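Cell division protein FtsX (Streptococcus pneumoniae serotype 2, PDB 6HEE) forms part of the ABC transporter FtsEX, which takes part in cell division and is required for normal growth and cell morphology. Local coordinates at residues N8-V13 with N94-V99; K53-S58 with D87-E92; S58-Q63 with D81-Y86. All coordinates share one frame; numbering follows the deposited sequence.

Contact 1. Residues N8-V13 with N94-V99; sequences NNVRVV and NAPNDV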
loop_
_atom_site.group_PDB
_atom_site.type_symbol
_atom_site.label_atom_id
_atom_site.label_comp_id
_atom_site.label_asym_id
_atom_site.label_seq_id
_atom_site.Cartn_x
_atom_site.Cartn_y
_atom_site.Cartn_z
ATOM N N ASN A 8 6.363 11.133 21.326
ATOM C CA ASN A 8 5.184 11.272 20.477
ATOM C C ASN A 8 4.731 12.727 20.375
ATOM O O ASN A 8 4.415 13.209 19.276
ATOM C CB ASN A 8 4.048 10.381 20.992
ATOM C CG ASN A 8 2.966 10.146 19.930
ATOM O OD1 ASN A 8 3.101 9.275 19.053
ATOM N ND2 ASN A 8 1.887 10.923 20.007
ATOM N N ASN A 9 4.728 13.460 21.498
ATOM C CA ASN A 9 4.216 14.832 21.475
ATOM C C ASN A 9 5.053 15.776 20.625
ATOM O O ASN A 9 4.693 16.951 20.494
ATOM C CB ASN A 9 4.094 15.386 22.904
ATOM C CG ASN A 9 5.442 15.676 23.558
ATOM O OD1 ASN A 9 6.500 15.236 23.091
ATOM N ND2 ASN A 9 5.400 16.397 24.676
ATOM N N VAL A 10 6.135 15.307 20.016
ATOM C CA VAL A 10 7.001 16.199 19.257
ATOM C C VAL A 10 7.237 15.671 17.833
ATOM O O VAL A 10 8.080 16.187 17.088
ATOM C CB VAL A 10 8.296 16.411 20.064
ATOM C CG1 VAL A 10 9.324 15.321 19.815
ATOM C CG2 VAL A 10 8.830 17.794 19.867
ATOM N N ARG A 11 6.476 14.666 17.415
ATOM C CA ARG A 11 6.749 14.027 16.136
ATOM C C ARG A 11 5.704 14.380 15.079
ATOM O O ARG A 11 4.502 14.502 15.360
ATOM C CB ARG A 11 6.862 12.511 16.283
ATOM C CG ARG A 11 5.624 11.706 16.023
ATOM C CD ARG A 11 5.976 10.325 15.449
ATOM N NE ARG A 11 4.842 9.407 15.565
ATOM C CZ ARG A 11 3.636 9.613 15.036
ATOM N NH1 ARG A 11 3.387 10.724 14.339
ATOM N NH2 ARG A 11 2.670 8.718 15.224
ATOM N N VAL A 12 6.199 14.583 13.866
ATOM C CA VAL A 12 5.388 14.836 12.683
ATOM C C VAL A 12 5.840 13.846 11.618
ATOM O O VAL A 12 7.044 13.730 11.352
ATOM C CB VAL A 12 5.561 16.289 12.192
ATOM C CG1 VAL A 12 4.634 16.601 10.997
ATOM C CG2 VAL A 12 5.349 17.273 13.332
ATOM N N VAL A 13 4.892 13.109 11.035
ATOM C CA VAL A 13 5.192 12.191 9.938
ATOM C C VAL A 13 4.802 12.841 8.616
ATOM O O VAL A 13 3.659 13.286 8.432
ATOM C CB VAL A 13 4.490 10.839 10.123
ATOM C CG1 VAL A 13 5.071 9.816 9.144
ATOM C CG2 VAL A 13 4.678 10.351 11.567
ATOM N N ASN A 94 11.086 21.010 17.584
ATOM C CA ASN A 94 11.859 21.496 18.728
ATOM C C ASN A 94 11.071 21.402 20.032
ATOM O O ASN A 94 11.656 21.178 21.098
ATOM C CB ASN A 94 12.292 22.939 18.493
ATOM C CG ASN A 94 13.499 23.036 17.612
ATOM O OD1 ASN A 94 14.219 22.051 17.430
ATOM N ND2 ASN A 94 13.742 24.224 17.052
ATOM N N ALA A 95 9.756 21.560 19.968
ATOM C CA ALA A 95 8.909 21.604 21.153
ATOM C C ALA A 95 7.508 21.189 20.747
ATOM O O ALA A 95 7.126 21.351 19.584
ATOM C CB ALA A 95 8.886 23.011 21.769
ATOM N N PRO A 96 6.713 20.677 21.682
ATOM C CA PRO A 96 5.359 20.227 21.315
ATOM C C PRO A 96 4.469 21.310 20.706
ATOM O O PRO A 96 3.603 20.972 19.889
ATOM C CB PRO A 96 4.799 19.711 22.645
ATOM C CG PRO A 96 6.038 19.328 23.439
ATOM C CD PRO A 96 7.058 20.341 23.077
ATOM N N ASN A 97 4.645 22.589 21.064
ATOM C CA ASN A 97 3.783 23.645 20.525
ATOM C C ASN A 97 4.088 23.994 19.079
ATOM O O ASN A 97 3.325 24.753 18.477
ATOM C CB ASN A 97 3.898 24.922 21.357
ATOM C CG ASN A 97 3.200 24.800 22.671
ATOM O OD1 ASN A 97 2.407 23.879 22.866
ATOM N ND2 ASN A 97 3.501 25.706 23.601
ATOM N N ASP A 98 5.197 23.500 18.537
ATOM C CA ASP A 98 5.580 23.721 17.152
ATOM C C ASP A 98 4.945 22.717 16.197
ATOM O O ASP A 98 4.975 22.930 14.979
ATOM C CB ASP A 98 7.096 23.619 17.013
ATOM C CG ASP A 98 7.847 24.700 17.776
ATOM O OD1 ASP A 98 7.398 25.863 17.801
ATOM O OD2 ASP A 98 8.921 24.377 18.329
ATOM N N VAL A 99 4.388 21.627 16.727
ATOM C CA VAL A 99 3.936 20.517 15.893
ATOM C C VAL A 99 2.879 20.978 14.883
ATOM O O VAL A 99 2.984 20.706 13.678
ATOM C CB VAL A 99 3.420 19.380 16.788
ATOM C CG1 VAL A 99 2.553 18.407 15.997
ATOM C CG2 VAL A 99 4.606 18.668 17.474
#

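Contact 2. Residues K53-S58 with D87-E92; sequences KSVTFS and DAYIVE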
loop_
_atom_site.group_PDB
_atom_site.type_symbol
_atom_site.label_atom_id
_atom_site.label_comp_id
_atom_site.label_asym_id
_atom_site.label_seq_id
_atom_site.Cartn_x
_atom_site.Cartn_y
_atom_site.Cartn_z
ATOM N N LYS A 53 13.886 19.917 14.599
ATOM C CA LYS A 53 15.122 19.462 15.214
ATOM C C LYS A 53 15.877 18.463 14.330
ATOM O O LYS A 53 17.070 18.645 14.072
ATOM C CB LYS A 53 14.820 18.866 16.599
ATOM C CG LYS A 53 16.015 18.172 17.231
ATOM C CD LYS A 53 16.056 18.295 18.755
ATOM C CE LYS A 53 16.141 19.757 19.203
ATOM N NZ LYS A 53 17.366 20.460 18.695
ATOM N N SER A 54 15.209 17.406 13.862
ATOM C CA SER A 54 15.820 16.425 12.971
ATOM C C SER A 54 14.765 15.882 12.018
ATOM O O SER A 54 13.557 15.998 12.256
ATOM C CB SER A 54 16.459 15.268 13.735
ATOM O OG SER A 54 15.471 14.444 14.318
ATOM N N VAL A 55 15.244 15.296 10.920
ATOM C CA VAL A 55 14.394 14.772 9.850
ATOM C C VAL A 55 14.995 13.441 9.416
ATOM O O VAL A 55 16.066 13.417 8.805
ATOM C CB VAL A 55 14.300 15.731 8.655
ATOM C CG1 VAL A 55 13.328 15.168 7.561
ATOM C CG2 VAL A 55 13.841 17.084 9.120
ATOM N N THR A 56 14.317 12.339 9.727
ATOM C CA THR A 56 14.850 11.003 9.484
ATOM C C THR A 56 13.998 10.247 8.459
ATOM O O THR A 56 12.776 10.103 8.625
ATOM C CB THR A 56 14.927 10.240 10.819
ATOM O OG1 THR A 56 15.524 11.097 11.811
ATOM C CG2 THR A 56 15.761 8.949 10.684
ATOM N N PHE A 57 14.647 9.746 7.411
ATOM C CA PHE A 57 13.959 8.967 6.379
ATOM C C PHE A 57 13.535 7.602 6.913
ATOM O O PHE A 57 14.355 6.862 7.466
ATOM C CB PHE A 57 14.881 8.761 5.176
ATOM C CG PHE A 57 14.209 8.083 3.986
ATOM C CD1 PHE A 57 13.282 8.768 3.210
ATOM C CD2 PHE A 57 14.544 6.777 3.626
ATOM C CE1 PHE A 57 12.664 8.159 2.090
ATOM C CE2 PHE A 57 13.947 6.158 2.496
ATOM C CZ PHE A 57 13.005 6.851 1.734
ATOM N N SER A 58 12.275 7.235 6.675
ATOM C CA SER A 58 11.764 5.900 6.978
ATOM C C SER A 58 11.211 5.268 5.699
ATOM O O SER A 58 10.173 5.701 5.198
ATOM C CB SER A 58 10.678 5.971 8.051
ATOM O OG SER A 58 10.077 4.707 8.218
ATOM N N ASP A 87 6.927 5.918 1.655
ATOM C CA ASP A 87 8.184 6.448 2.184
ATOM C C ASP A 87 7.808 7.695 2.981
ATOM O O ASP A 87 6.902 8.443 2.607
ATOM C CB ASP A 87 9.233 6.847 1.146
ATOM C CG ASP A 87 9.765 5.693 0.339
ATOM O OD1 ASP A 87 9.789 4.518 0.788
ATOM O OD2 ASP A 87 10.205 6.001 -0.769
ATOM N N ALA A 88 8.528 7.946 4.074
ATOM C CA ALA A 88 8.187 9.101 4.895
ATOM C C ALA A 88 9.435 9.698 5.514
ATOM O O ALA A 88 10.504 9.089 5.518
ATOM C CB ALA A 88 7.188 8.745 6.001
ATOM N N TYR A 89 9.279 10.920 6.014
ATOM C CA TYR A 89 10.223 11.541 6.929
ATOM C C TYR A 89 9.567 11.646 8.308
ATOM O O TYR A 89 8.451 12.163 8.434
ATOM C CB TYR A 89 10.657 12.918 6.437
ATOM C CG TYR A 89 11.567 12.879 5.232
ATOM C CD1 TYR A 89 12.852 12.388 5.336
ATOM C CD2 TYR A 89 11.129 13.327 3.972
ATOM C CE1 TYR A 89 13.687 12.315 4.227
ATOM C CE2 TYR A 89 11.953 13.266 2.879
ATOM C CZ TYR A 89 13.230 12.754 3.012
ATOM O OH TYR A 89 14.067 12.709 1.930
ATOM N N ILE A 90 10.238 11.112 9.328
ATOM C CA ILE A 90 9.816 11.289 10.717
ATOM C C ILE A 90 10.453 12.594 11.168
ATOM O O ILE A 90 11.679 12.687 11.252
ATOM C CB ILE A 90 10.262 10.127 11.623
ATOM C CG1 ILE A 90 9.897 8.760 11.043
ATOM C CG2 ILE A 90 9.715 10.303 13.087
ATOM C CD1 ILE A 90 8.515 8.720 10.405
ATOM N N VAL A 91 9.640 13.612 11.412
ATOM C CA VAL A 91 10.143 14.931 11.782
ATOM C C VAL A 91 10.040 15.103 13.297
ATOM O O VAL A 91 9.013 14.765 13.906
ATOM C CB VAL A 91 9.383 16.038 11.037
ATOM C CG1 VAL A 91 9.932 17.397 11.405
ATOM C CG2 VAL A 91 9.515 15.831 9.529
ATOM N N GLU A 92 11.116 15.603 13.909
ATOM C CA GLU A 92 11.142 15.913 15.336
ATOM C C GLU A 92 11.080 17.427 15.489
ATOM O O GLU A 92 12.001 18.142 15.070
ATOM C CB GLU A 92 12.384 15.344 16.015
ATOM C CG GLU A 92 12.600 15.884 17.446
ATOM C CD GLU A 92 13.566 15.036 18.260
ATOM O OE1 GLU A 92 14.714 14.833 17.799
ATOM O OE2 GLU A 92 13.182 14.579 19.363
HETATM O O HOH W 1 13.854 12.458 13.101
#

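Contact 3. Residues S58-Q63 with D81-Y86; sequences SSKEEQ and DANPLY. With UMQ (undecyl-maltoside), chain C.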
loop_
_atom_site.group_PDB
_atom_site.type_symbol
_atom_site.label_atom_id
_atom_site.label_comp_id
_atom_site.label_asym_id
_atom_site.label_seq_id
_atom_site.Cartn_x
_atom_site.Cartn_y
_atom_site.Cartn_z
ATOM N N SER A 58 12.275 7.235 6.675
ATOM C CA SER A 58 11.764 5.900 6.978
ATOM C C SER A 58 11.211 5.268 5.699
ATOM O O SER A 58 10.173 5.701 5.198
ATOM C CB SER A 58 10.678 5.971 8.051
ATOM O OG SER A 58 10.077 4.707 8.218
ATOM N N SER A 59 11.861 4.214 5.201
ATOM C CA SER A 59 11.429 3.625 3.932
ATOM C C SER A 59 10.229 2.706 4.128
ATOM O O SER A 59 9.978 2.165 5.219
ATOM C CB SER A 59 12.565 2.836 3.262
ATOM O OG SER A 59 12.831 1.617 3.938
ATOM N N LYS A 60 9.483 2.526 3.040
ATOM C CA LYS A 60 8.345 1.616 3.081
ATOM C C LYS A 60 8.796 0.177 3.333
ATOM O O LYS A 60 8.087 -0.586 4.004
ATOM C CB LYS A 60 7.536 1.739 1.792
ATOM C CG LYS A 60 8.330 1.456 0.517
ATOM C CD LYS A 60 7.595 1.951 -0.726
ATOM C CE LYS A 60 7.989 1.143 -1.956
ATOM N NZ LYS A 60 9.463 1.233 -2.220
ATOM N N GLU A 61 9.985 -0.200 2.851
ATOM C CA GLU A 61 10.520 -1.525 3.164
ATOM C C GLU A 61 10.675 -1.729 4.666
ATOM O O GLU A 61 10.300 -2.784 5.199
ATOM C CB GLU A 61 11.863 -1.749 2.460
ATOM C CG GLU A 61 11.749 -1.911 0.928
ATOM C CD GLU A 61 11.552 -0.584 0.207
ATOM O OE1 GLU A 61 11.928 0.467 0.789
ATOM O OE2 GLU A 61 11.006 -0.591 -0.930
ATOM N N GLU A 62 11.270 -0.756 5.369
ATOM C CA GLU A 62 11.476 -0.958 6.805
ATOM C C GLU A 62 10.164 -0.819 7.572
ATOM O O GLU A 62 9.979 -1.476 8.600
ATOM C CB GLU A 62 12.544 0.006 7.351
ATOM C CG GLU A 62 12.251 1.501 7.113
ATOM C CD GLU A 62 13.351 2.468 7.632
ATOM O OE1 GLU A 62 13.387 2.716 8.882
ATOM O OE2 GLU A 62 14.142 2.998 6.777
ATOM N N GLN A 63 9.230 -0.008 7.066
ATOM C CA GLN A 63 7.909 0.088 7.686
ATOM C C GLN A 63 7.154 -1.237 7.605
ATOM O O GLN A 63 6.514 -1.655 8.579
ATOM C CB GLN A 63 7.096 1.208 7.034
ATOM C CG GLN A 63 7.524 2.595 7.464
ATOM C CD GLN A 63 6.784 3.700 6.730
ATOM O OE1 GLN A 63 5.566 3.798 6.803
ATOM N NE2 GLN A 63 7.523 4.553 6.041
ATOM N N ASP A 81 4.245 -8.605 -4.420
ATOM C CA ASP A 81 3.615 -7.461 -5.052
ATOM C C ASP A 81 4.242 -6.174 -4.538
ATOM O O ASP A 81 5.060 -6.176 -3.620
ATOM C CB ASP A 81 2.112 -7.499 -4.819
ATOM C CG ASP A 81 1.480 -8.770 -5.381
ATOM O OD1 ASP A 81 1.560 -8.981 -6.614
ATOM O OD2 ASP A 81 0.944 -9.579 -4.582
ATOM N N ALA A 82 3.895 -5.072 -5.187
ATOM C CA ALA A 82 4.498 -3.790 -4.860
ATOM C C ALA A 82 4.066 -3.341 -3.465
ATOM O O ALA A 82 2.923 -3.550 -3.054
ATOM C CB ALA A 82 4.097 -2.741 -5.908
ATOM N N ASN A 83 4.991 -2.733 -2.733
ATOM C CA ASN A 83 4.718 -2.279 -1.376
ATOM C C ASN A 83 3.846 -1.029 -1.430
ATOM O O ASN A 83 4.293 0.003 -1.936
ATOM C CB ASN A 83 6.027 -2.002 -0.637
ATOM C CG ASN A 83 5.822 -1.675 0.839
ATOM O OD1 ASN A 83 4.829 -1.057 1.210
ATOM N ND2 ASN A 83 6.761 -2.087 1.679
ATOM N N PRO A 84 2.621 -1.069 -0.919
ATOM C CA PRO A 84 1.751 0.112 -0.994
ATOM C C PRO A 84 1.969 1.123 0.129
ATOM O O PRO A 84 1.360 2.201 0.083
ATOM C CB PRO A 84 0.345 -0.499 -0.901
ATOM C CG PRO A 84 0.557 -1.687 0.023
ATOM C CD PRO A 84 1.980 -2.192 -0.210
ATOM N N LEU A 85 2.775 0.816 1.143
ATOM C CA LEU A 85 3.080 1.843 2.124
ATOM C C LEU A 85 3.846 3.036 1.562
ATOM O O LEU A 85 4.345 3.021 0.430
ATOM C CB LEU A 85 3.849 1.261 3.312
ATOM C CG LEU A 85 3.177 0.046 3.964
ATOM C CD1 LEU A 85 4.033 -0.597 5.047
ATOM C CD2 LEU A 85 1.819 0.486 4.501
ATOM N N TYR A 86 3.946 4.077 2.342
ATOM C CA TYR A 86 4.643 5.239 1.787
ATOM C C TYR A 86 5.986 5.449 2.442
ATOM O O TYR A 86 6.151 5.145 3.568
ATOM C CB TYR A 86 3.871 6.497 2.128
ATOM C CG TYR A 86 2.642 6.712 1.311
ATOM C CD1 TYR A 86 2.620 7.616 0.290
ATOM C CD2 TYR A 86 1.496 6.013 1.566
ATOM C CE1 TYR A 86 1.493 7.814 -0.467
ATOM C CE2 TYR A 86 0.357 6.196 0.821
ATOM C CZ TYR A 86 0.355 7.104 -0.200
ATOM O OH TYR A 86 -0.757 7.288 -0.945
HETATM C C2 UMQ C . 11.794 -7.588 -0.351
HETATM C C4 UMQ C . 13.660 -8.161 1.160
HETATM C C5 UMQ C . 13.121 -9.633 1.233
HETATM C C6 UMQ C . 13.625 -10.262 2.435
HETATM O O2 UMQ C . 11.668 -8.346 -1.641
HETATM O O4 UMQ C . 15.077 -8.241 1.129
HETATM C C1 UMQ C . 11.063 -8.250 0.795
HETATM C C3 UMQ C . 13.178 -7.363 -0.018
HETATM O O1 UMQ C . 9.691 -8.351 0.527
HETATM O O3 UMQ C . 13.326 -5.903 0.315
HETATM O O5 UMQ C . 11.602 -9.584 1.196
HETATM O O6 UMQ C . 12.641 -11.078 3.065
HETATM C "C1'" UMQ C . 6.343 -6.702 0.114
HETATM C "C2'" UMQ C . 6.989 -6.977 -1.248
HETATM C "C3'" UMQ C . 8.382 -7.504 -1.148
HETATM C "C4'" UMQ C . 9.182 -7.070 0.013
HETATM C "C5'" UMQ C . 8.501 -6.280 1.160
HETATM C "C6'" UMQ C . 9.350 -5.118 1.583
HETATM O "O1'" UMQ C . 5.125 -6.099 -0.061
HETATM O "O3'" UMQ C . 9.162 -7.167 -2.341
HETATM O "O5'" UMQ C . 7.166 -5.729 0.841
HETATM O "O6'" UMQ C . 8.963 -3.963 0.815
HETATM O "O2'" UMQ C . 6.189 -7.924 -2.005
HETATM C CA UMQ C . 4.148 -6.386 0.911
HETATM C CB UMQ C . 3.758 -5.095 1.709
HETATM C CC UMQ C . 2.321 -5.293 2.271
HETATM C CD UMQ C . 2.091 -4.246 3.460
HETATM C CF UMQ C . 0.753 -4.614 4.243
HETATM C CG UMQ C . -0.458 -4.269 3.330
HETATM C CH UMQ C . -0.925 -2.804 3.543
HETATM C CI UMQ C . -2.492 -2.774 3.575
HETATM C CJ UMQ C . -3.047 -1.340 3.411
HETATM C CK UMQ C . -4.601 -1.394 3.302
HETATM C CL UMQ C . -5.077 -0.538 2.157
#

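Contact 1. Residues N8-V13 with N94-V99
Val99 sets its CG2 methyl against the backbone at Asn9 and Val10 and its CG1 methyl against the side chain of Val12, and it loses more surface to this contact than any other residue of the two segments. Its CG2 branch comes 3.5 Å from Asn9 O and 3.9 Å from Val10 CA. The CG1 branch, anti to the backbone N (chi1 162°), reaches the other way and meets Val12 CG2 at 4.0 Å, the two side chains passing antiparallel. Val10 works from the neighbouring position: its CG2 rests against the peptide carbon Ala95 C at 3.7 Å.

These valines join the lead-in and start of strand 11-16 to the turn and first residue of helix 99-107 in the FtsX extracellular domain. Strands 11-16 and 88-93 are antiparallel neighbours in its four-stranded sheet, tied by backbone hydrogen bonds between Val10 and Ala93 and between Val12 and Val91, so the contact lies at the end of this strand pair, where the chain turns off into the helix.

At the outer edge, the Asn9 side chain runs alongside the proline ring of Pro96 in the same direction. Asn9 ND2 sits 3.2 Å from Pro96 CG, a close van der Waals approach without polar character. In the same pair, Pro96 CA makes a CA-H...O contact with Asn9 O at 3.4 Å, bent to 129° at the hydrogen. No conventional hydrogen bond spans the two segments; within residues 8-13, Arg11 N donates to Asn8 O at 3.1 Å and closes the short 3-10 turn that presents Asn9 O.

Contact 2. Residues K53-S58 with D87-E92
Ile90 O takes two donors, the backbone amide Thr56 N at 3.1 Å and a water molecule at 2.9 Å. The same water also hydrogen-bonds to Ser54 OG and Thr56 OG1, which brings two hydroxyls of one strand and a carbonyl of the other together on a single site. Ser54 OG stands between its backbone N and carbonyl carbon (chi1 71°), which turns it toward that water.

Reciprocal backbone bonds carry the pairing on from here. Ile90 N returns a bond to Thr56 O at 2.8 Å, and Ser58 and Ala88 make a second bonded pair. Between them Phe57 faces Tyr89 as a non-hydrogen-bonded pair, and their rings form an offset edge-to-face stack. The edge of Phe57 is directed at the face of Tyr89, with centroids 5.6 Å apart and planes at 63°. Val55 CG1 packs against the same tyrosine ring, 3.6 Å from Tyr89 CD1, while Tyr89 OH is hydrogen-bonded to Asp22. Beyond the aromatic pair, Phe57 CZ packs 3.7 Å from Asp87 CG, whose carboxylate has its polar partner in the backbone N of Lys60.

At the other end Lys53 and Ser54 both stand opposite Glu92: Glu92 O accepts from Lys53 N at 2.6 Å, while Glu92 N donates to Ser54 O. The aliphatic part of Lys53 runs alongside the glutamate, its CG 3.6 Å from Glu92 OE1, but the charged ends are not in contact.

Two residues meeting one in this way make a classic beta bulge, here at the end of an antiparallel pair. The segments 53-58 and 88-92 run at 156°; they belong to strand 52-58, outermost in the four-stranded sheet within this chain, and its neighbour, strand 88-93.

Contact 3. Residues S58-Q63 with D81-Y86
The first turn of helix 60-71 and the loop ahead of strand 88-93 meet beside the head group of a bound undecyl-maltoside, with a capping box on the helix side and an Asx turn on the loop side. In the capping box, Glu62 N donates to Ser59 OG, and Ser59 N donates in return to Glu62 OE2 from above the carboxylate plane, 59° out of it. The Asx turn is closed by Leu85 N on Asn83 OD1 at 2.8 Å, the donor lying in the carbonyl plane. This bond fixes the rotation of the Asn83 amide and leaves its ND2 directed at the helix and the detergent. That nitrogen donates to UMQ O6' at 3.0 Å in a nearly straight bond of 167°, and more weakly to Lys60 O. The loop also grips the sugar through Asp81 O, which accepts from UMQ O2', while Pro84 CD packs 3.9 Å from UMQ CB where the alkyl chain begins.

The Lys60 chain runs opposite to that of Asn83, its CG 4.0 Å from Asn83 CG. Its CD lies 3.6 Å from Leu85 O, and the bend at chi4 (-59°) brings NZ to Glu61 OE2 at 2.7 Å, a salt bridge with the carboxylate met on its syn side. One turn further along the helix, Gln63 CB touches Leu85 CD1 at 4.1 Å. Gln63 NE2 bonds weakly to both Tyr86 O and Ser58 O, so one amide nitrogen joins loop to strand end.

Pro84, Leu85 and Tyr86 also pack against the second subunit, where Asp81 OD2 is hydrogen-bonded to Tyr86 OH of that neighbouring chain. Within the chain, the contact sits where strand 52-58 passes into helix 60-71 and the loop returns to enter strand 88-93.

Contacts 1 and 2 share one sheet: strand 88-93 lies between strands 11-16 and 52-58, and the two contacts meet where Val12 O stands 2.6 Å from Val91 N. Their centres are 12 Å apart. Contact 3 adjoins contact 2 at the other end, sharing Ser58, with centres 15 Å apart; Asp87 OD1 of contact 2 is 3.0 Å from Lys60 N of contact 3. Contacts 1 and 3 do not touch: their centres are 24 Å apart, on opposite sides of the chain's centre. The detergent belongs to contact 3, though the side chain of Asp87 in contact 2 comes within about 9 Å of it.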